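Local coordinates for uncharacterized protein PSPTO_0244 (Pseudomonas syringae pv. tomato, PDB 3MYX) that is of unknown function but probably has a cupin fold related to (S)-ureidoglycine aminohydrolases and may act on a small metabolite, at residues 95-100 with 117-122; 156-161 with 166-171. All blocks are in the same frame, centred on the assembly; numbering follows the deposited sequence. Where two conformers were deposited one is given.

Contact 1: residues 95-100 with 117-122; sequences IGRGTQ and TQASGP. With EDO (1,2-ethanediol), chain D.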
loop_
_atom_site.group_PDB
_atom_site.type_symbol
_atom_site.label_atom_id
_atom_site.label_comp_id
_atom_site.label_asym_id
_atom_site.label_seq_id
_atom_site.Cartn_x
_atom_site.Cartn_y
_atom_site.Cartn_z
ATOM N N ILE A 95 -8.931 6.660 2.057
ATOM C CA ILE A 95 -9.594 7.684 2.870
ATOM C C ILE A 95 -8.733 8.939 2.783
ATOM O O ILE A 95 -7.575 8.929 3.213
ATOM C CB ILE A 95 -9.711 7.249 4.343
ATOM C CG1 ILE A 95 -10.477 5.925 4.459
ATOM C CG2 ILE A 95 -10.385 8.341 5.155
ATOM C CD1 ILE A 95 -10.499 5.311 5.865
ATOM N N GLY A 96 -9.250 10.004 2.188
ATOM C CA GLY A 96 -8.499 11.221 2.116
ATOM C C GLY A 96 -8.379 11.879 3.471
ATOM O O GLY A 96 -9.221 11.678 4.385
ATOM N N ARG A 97 -7.354 12.698 3.641
ATOM C CA ARG A 97 -7.210 13.465 4.875
ATOM C C ARG A 97 -8.445 14.371 5.071
ATOM O O ARG A 97 -8.901 15.020 4.134
ATOM C CB ARG A 97 -5.910 14.286 4.829
ATOM C CG ARG A 97 -5.345 14.649 6.185
ATOM C CD ARG A 97 -4.015 15.398 6.046
ATOM N NE ARG A 97 -3.323 15.579 7.330
ATOM C CZ ARG A 97 -2.333 14.809 7.819
ATOM N NH1 ARG A 97 -1.841 13.757 7.132
ATOM N NH2 ARG A 97 -1.818 15.099 9.029
ATOM N N GLY A 98 -8.971 14.399 6.298
ATOM C CA GLY A 98 -10.099 15.250 6.665
ATOM C C GLY A 98 -11.460 14.626 6.475
ATOM O O GLY A 98 -12.469 15.243 6.821
ATOM N N THR A 99 -11.515 13.414 5.932
ATOM C CA THR A 99 -12.791 12.763 5.650
ATOM C C THR A 99 -13.559 12.442 6.934
ATOM O O THR A 99 -13.003 11.883 7.870
ATOM C CB THR A 99 -12.571 11.446 4.863
ATOM O OG1 THR A 99 -11.734 11.680 3.730
ATOM C CG2 THR A 99 -13.878 10.881 4.363
ATOM N N GLN A 100 -14.847 12.798 6.960
ATOM C CA GLN A 100 -15.740 12.300 7.999
ATOM C C GLN A 100 -16.113 10.884 7.595
ATOM O O GLN A 100 -16.724 10.667 6.548
ATOM C CB GLN A 100 -16.976 13.162 8.126
ATOM C CG GLN A 100 -17.848 12.769 9.286
ATOM C CD GLN A 100 -19.197 13.436 9.225
ATOM O OE1 GLN A 100 -20.020 13.104 8.379
ATOM N NE2 GLN A 100 -19.434 14.359 10.137
ATOM N N THR A 117 0.903 10.405 7.530
ATOM C CA THR A 117 0.469 10.986 8.784
ATOM C C THR A 117 0.824 12.467 8.914
ATOM O O THR A 117 0.303 13.135 9.792
ATOM C CB THR A 117 0.929 10.177 10.030
ATOM O OG1 THR A 117 2.340 10.321 10.223
ATOM C CG2 THR A 117 0.540 8.693 9.937
ATOM N N GLN A 118 1.691 12.967 8.027
ATOM C CA GLN A 118 2.026 14.396 7.956
ATOM C C GLN A 118 1.322 15.018 6.755
ATOM O O GLN A 118 1.347 14.460 5.666
ATOM C CB GLN A 118 3.540 14.561 7.785
ATOM C CG GLN A 118 3.994 16.030 7.667
ATOM C CD GLN A 118 3.631 16.848 8.878
ATOM O OE1 GLN A 118 3.999 16.492 10.004
ATOM N NE2 GLN A 118 2.922 17.966 8.669
ATOM N N ALA A 119 0.694 16.164 6.957
ATOM C CA ALA A 119 0.107 16.913 5.853
ATOM C C ALA A 119 1.163 17.772 5.180
ATOM O O ALA A 119 1.953 18.434 5.870
ATOM C CB ALA A 119 -1.036 17.796 6.352
ATOM N N SER A 120 1.169 17.787 3.850
ATOM C CA SER A 120 2.064 18.672 3.088
ATOM C C SER A 120 1.345 19.545 2.058
ATOM O O SER A 120 1.958 20.124 1.149
ATOM C CB SER A 120 3.150 17.841 2.415
ATOM O OG SER A 120 2.614 17.079 1.368
ATOM N N GLY A 121 0.053 19.691 2.227
ATOM C CA GLY A 121 -0.757 20.547 1.386
ATOM C C GLY A 121 -2.185 20.337 1.833
ATOM O O GLY A 121 -2.440 19.695 2.860
ATOM N N PRO A 122 -3.146 20.873 1.074
ATOM C CA PRO A 122 -4.527 20.897 1.538
ATOM C C PRO A 122 -5.236 19.534 1.430
ATOM O O PRO A 122 -4.912 18.703 0.576
ATOM C CB PRO A 122 -5.164 21.942 0.621
ATOM C CG PRO A 122 -4.420 21.805 -0.638
ATOM C CD PRO A 122 -3.010 21.561 -0.216
HETATM C C1 EDO D . -20.637 9.343 7.985
HETATM O O1 EDO D . -20.579 10.698 7.544
HETATM C C2 EDO D . -19.668 9.143 9.130
HETATM O O2 EDO D . -20.040 9.973 10.255
#
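The flat guanidinium of Arg97 meets the 117-122 loop with one face and with its edge. Over that face lies the backbone at the Gln118-Ala119 junction, with the Ala119 nitrogen 3.2 Å above the plane and displaced toward the rim; the methyl of the same residue covers the inner end, Ala119 CB standing 3.3 Å from Arg97 NE. At the edge, Thr117 O accepts a hydrogen bond from Arg97 NH2 at 3.0 Å. The N-H points almost straight at the oxygen (166°), which sits in the guanidinium plane, yet from the carbonyl's side the donor stands well above the peptide plane, 57° out of it. Edge bond and covered face together restrain the rotation of the group in this conformer.

Arginine suits the place because its chain runs extended from CG to NE, with CG swung opposite the backbone nitrogen (chi1 -156°), and so spans the gap to the loop: even the nearest pair of alpha carbons, Arg97 CA and Ala119 CA, is 8.1 Å apart. The small alanine methyl allows the guanidinium to come down against the backbone. The Thr117 hydroxyl is bonded separately to Gly46 O. The chain around Arg97 is fixed by a turn: Gly96 O receives both Thr99 N and Thr99 OG1, the hydroxyl at 2.6 Å, from the same face of its plane. Gly98 has a positive phi, a conformation in which a CB would press on the preceding carbonyl oxygen. Gly96 to Thr99 thus forms a type II beta turn with glycine at its third position, here at the surface of a cupin beta-domain between strands 92-95 and 101-105.

Contact 2: residues 156-161 with 166-171; sequences SNNLFE and TLRIGV. With EDO (1,2-ethanediol), chain E.
With CG set opposite the carbonyl carbon in both Asn158 (chi1 -62°) and Arg168, the ends of the two side chains meet across a beta hairpin. A bend at chi3 of the arginine (-66°) lets it donate a hydrogen bond from Arg168 NH1 to Asn158 OD1 (3.1 Å). The hairpin joins strands 154-161 and 168-174, and a classic beta bulge interrupts its antiparallel ladder, Leu159 and Phe160 both facing Ile169. The amide and guanidinium planes are nearly perpendicular (87°), yet the oxygen lies close to the guanidinium plane. Asn158 OD1 is also hydrogen-bonded to Tyr235 OH on the neighbouring strand 231-237, so one asparagine oxygen serves two partners.

On the face carrying Phe160 and Ile169 the contact is apolar. Their side chains run alongside each other, Phe160 CD2 touching Ile169 CD1 at 3.8 Å, and Thr128, Leu130 and Met68 extend the packing. Leu159 and Val171 lie abreast in the same way.

Gly170 suits its place opposite the corner at Leu159 because a CB there would run into Asn157 O; instead Gly170 CA approaches Asn157 O at 3.2 Å in a CA-H...O contact. Within the bulge, Phe160 and Ile169 exchange two backbone hydrogen bonds. Before it, the Asn157-Val171 pair is likewise joined twice, the bond from Asn157 N to Val171 O being 2.9 Å long.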
loop_
_atom_site.group_PDB
_atom_site.type_symbol
_atom_site.label_atom_id
_atom_site.label_comp_id
_atom_site.label_asym_id
_atom_site.label_seq_id
_atom_site.Cartn_x
_atom_site.Cartn_y
_atom_site.Cartn_z
ATOM N N SER A 156 -0.105 2.387 -16.071
ATOM C CA SER A 156 -0.651 2.757 -14.774
ATOM C C SER A 156 -1.902 3.593 -14.917
ATOM O O SER A 156 -2.221 4.123 -15.990
ATOM C CB SER A 156 0.367 3.545 -13.956
ATOM O OG SER A 156 0.531 4.820 -14.512
ATOM N N ASN A 157 -2.584 3.744 -13.797
ATOM C CA ASN A 157 -3.685 4.669 -13.654
ATOM C C ASN A 157 -3.615 5.187 -12.226
ATOM O O ASN A 157 -3.844 4.437 -11.274
ATOM C CB ASN A 157 -5.030 3.981 -13.916
ATOM C CG ASN A 157 -6.212 4.944 -13.842
ATOM O OD1 ASN A 157 -6.143 5.972 -13.189
ATOM N ND2 ASN A 157 -7.305 4.580 -14.505
ATOM N N ASN A 158 -3.257 6.461 -12.085
ATOM C CA ASN A 158 -3.288 7.150 -10.799
ATOM C C ASN A 158 -4.724 7.507 -10.436
ATOM O O ASN A 158 -5.201 8.581 -10.755
ATOM C CB ASN A 158 -2.431 8.415 -10.842
ATOM C CG ASN A 158 -0.980 8.111 -11.101
ATOM O OD1 ASN A 158 -0.349 7.364 -10.353
ATOM N ND2 ASN A 158 -0.431 8.692 -12.168
ATOM N N LEU A 159 -5.409 6.573 -9.800
ATOM C CA LEU A 159 -6.808 6.728 -9.432
ATOM C C LEU A 159 -7.001 7.751 -8.324
ATOM O O LEU A 159 -8.083 8.314 -8.173
ATOM C CB LEU A 159 -7.381 5.391 -8.989
ATOM C CG LEU A 159 -7.464 4.355 -10.115
ATOM C CD1 LEU A 159 -7.666 2.942 -9.567
ATOM C CD2 LEU A 159 -8.579 4.732 -11.097
ATOM N N PHE A 160 -5.965 7.974 -7.528
ATOM C CA PHE A 160 -5.998 8.988 -6.470
ATOM C C PHE A 160 -4.655 9.718 -6.458
ATOM O O PHE A 160 -3.602 9.094 -6.378
ATOM C CB PHE A 160 -6.277 8.345 -5.119
ATOM C CG PHE A 160 -6.165 9.288 -3.972
ATOM C CD1 PHE A 160 -7.208 10.102 -3.620
ATOM C CD2 PHE A 160 -4.988 9.332 -3.237
ATOM C CE1 PHE A 160 -7.064 10.976 -2.523
ATOM C CE2 PHE A 160 -4.838 10.195 -2.190
ATOM C CZ PHE A 160 -5.877 11.007 -1.833
ATOM N N GLU A 161 -4.712 11.029 -6.616
ATOM C CA GLU A 161 -3.546 11.876 -6.518
ATOM C C GLU A 161 -3.773 12.868 -5.378
ATOM O O GLU A 161 -4.580 13.788 -5.501
ATOM C CB GLU A 161 -3.296 12.598 -7.832
ATOM C CG GLU A 161 -2.979 11.645 -8.968
ATOM C CD GLU A 161 -2.765 12.357 -10.300
ATOM O OE1 GLU A 161 -3.417 13.395 -10.553
ATOM O OE2 GLU A 161 -1.961 11.869 -11.100
ATOM N N THR A 166 2.329 13.708 -1.053
ATOM C CA THR A 166 2.752 13.336 -2.400
ATOM C C THR A 166 2.254 11.955 -2.835
ATOM O O THR A 166 2.645 11.472 -3.896
ATOM C CB THR A 166 4.272 13.409 -2.541
ATOM O OG1 THR A 166 4.871 12.447 -1.677
ATOM C CG2 THR A 166 4.799 14.807 -2.203
ATOM N N LEU A 167 1.378 11.325 -2.061
ATOM C CA LEU A 167 0.866 10.011 -2.437
ATOM C C LEU A 167 0.163 10.016 -3.773
ATOM O O LEU A 167 -0.674 10.894 -4.049
ATOM C CB LEU A 167 -0.079 9.472 -1.369
ATOM C CG LEU A 167 0.564 8.953 -0.097
ATOM C CD1 LEU A 167 -0.524 8.723 0.975
ATOM C CD2 LEU A 167 1.350 7.677 -0.357
ATOM N N ARG A 168 0.528 9.043 -4.600
ATOM C CA ARG A 168 -0.204 8.687 -5.800
ATOM C C ARG A 168 -0.541 7.212 -5.626
ATOM O O ARG A 168 0.330 6.390 -5.300
ATOM C CB ARG A 168 0.651 8.906 -7.052
ATOM C CG ARG A 168 0.827 10.349 -7.464
ATOM C CD ARG A 168 1.576 10.416 -8.789
ATOM N NE ARG A 168 2.956 9.925 -8.693
ATOM C CZ ARG A 168 3.437 8.781 -9.210
ATOM N NH1 ARG A 168 2.681 7.912 -9.896
ATOM N NH2 ARG A 168 4.723 8.503 -9.038
ATOM N N ILE A 169 -1.812 6.894 -5.824
ATOM C CA ILE A 169 -2.358 5.569 -5.527
ATOM C C ILE A 169 -3.152 5.070 -6.720
ATOM O O ILE A 169 -3.935 5.808 -7.312
ATOM C CB ILE A 169 -3.232 5.624 -4.263
ATOM C CG1 ILE A 169 -2.368 6.015 -3.054
ATOM C CG2 ILE A 169 -3.936 4.291 -4.047
ATOM C CD1 ILE A 169 -3.147 6.346 -1.781
ATOM N N GLY A 170 -2.914 3.827 -7.117
ATOM C CA GLY A 170 -3.589 3.325 -8.282
ATOM C C GLY A 170 -3.246 1.896 -8.601
ATOM O O GLY A 170 -2.921 1.112 -7.707
ATOM N N VAL A 171 -3.345 1.581 -9.887
ATOM C CA VAL A 171 -3.095 0.261 -10.406
ATOM C C VAL A 171 -2.032 0.380 -11.507
ATOM O O VAL A 171 -2.045 1.335 -12.290
ATOM C CB VAL A 171 -4.391 -0.399 -10.926
ATOM C CG1 VAL A 171 -4.108 -1.804 -11.550
ATOM C CG2 VAL A 171 -5.424 -0.530 -9.814
HETATM C C1 EDO E . 4.416 12.203 1.735
HETATM O O1 EDO E . 3.935 13.513 1.383
HETATM C C2 EDO E . 5.940 12.219 1.827
HETATM O O2 EDO E . 6.513 12.762 0.627
#

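Overall arrangement
Contact 1 closes before contact 2 opens along the chain, and their centres lie about 15 Å apart. The first joins two surface loops, one after strand 92-95 and the other after strand 109-116; the second pairs neighbouring strands, 154-161 and 168-174, of the seven-stranded antiparallel sheet. They do touch, Ser120 OG coming within 4.2 Å of Thr166 N in van der Waals packing. Side chains from both contacts reach strand 66-71: Arg97 meets Thr66, as do Phe160 and Leu167, while Pro122 O is bonded to Thr163 OG1 in the loop of the hairpin. This is consistent with the contacts lying near the junction of two cupin-like halves of this all-beta chain.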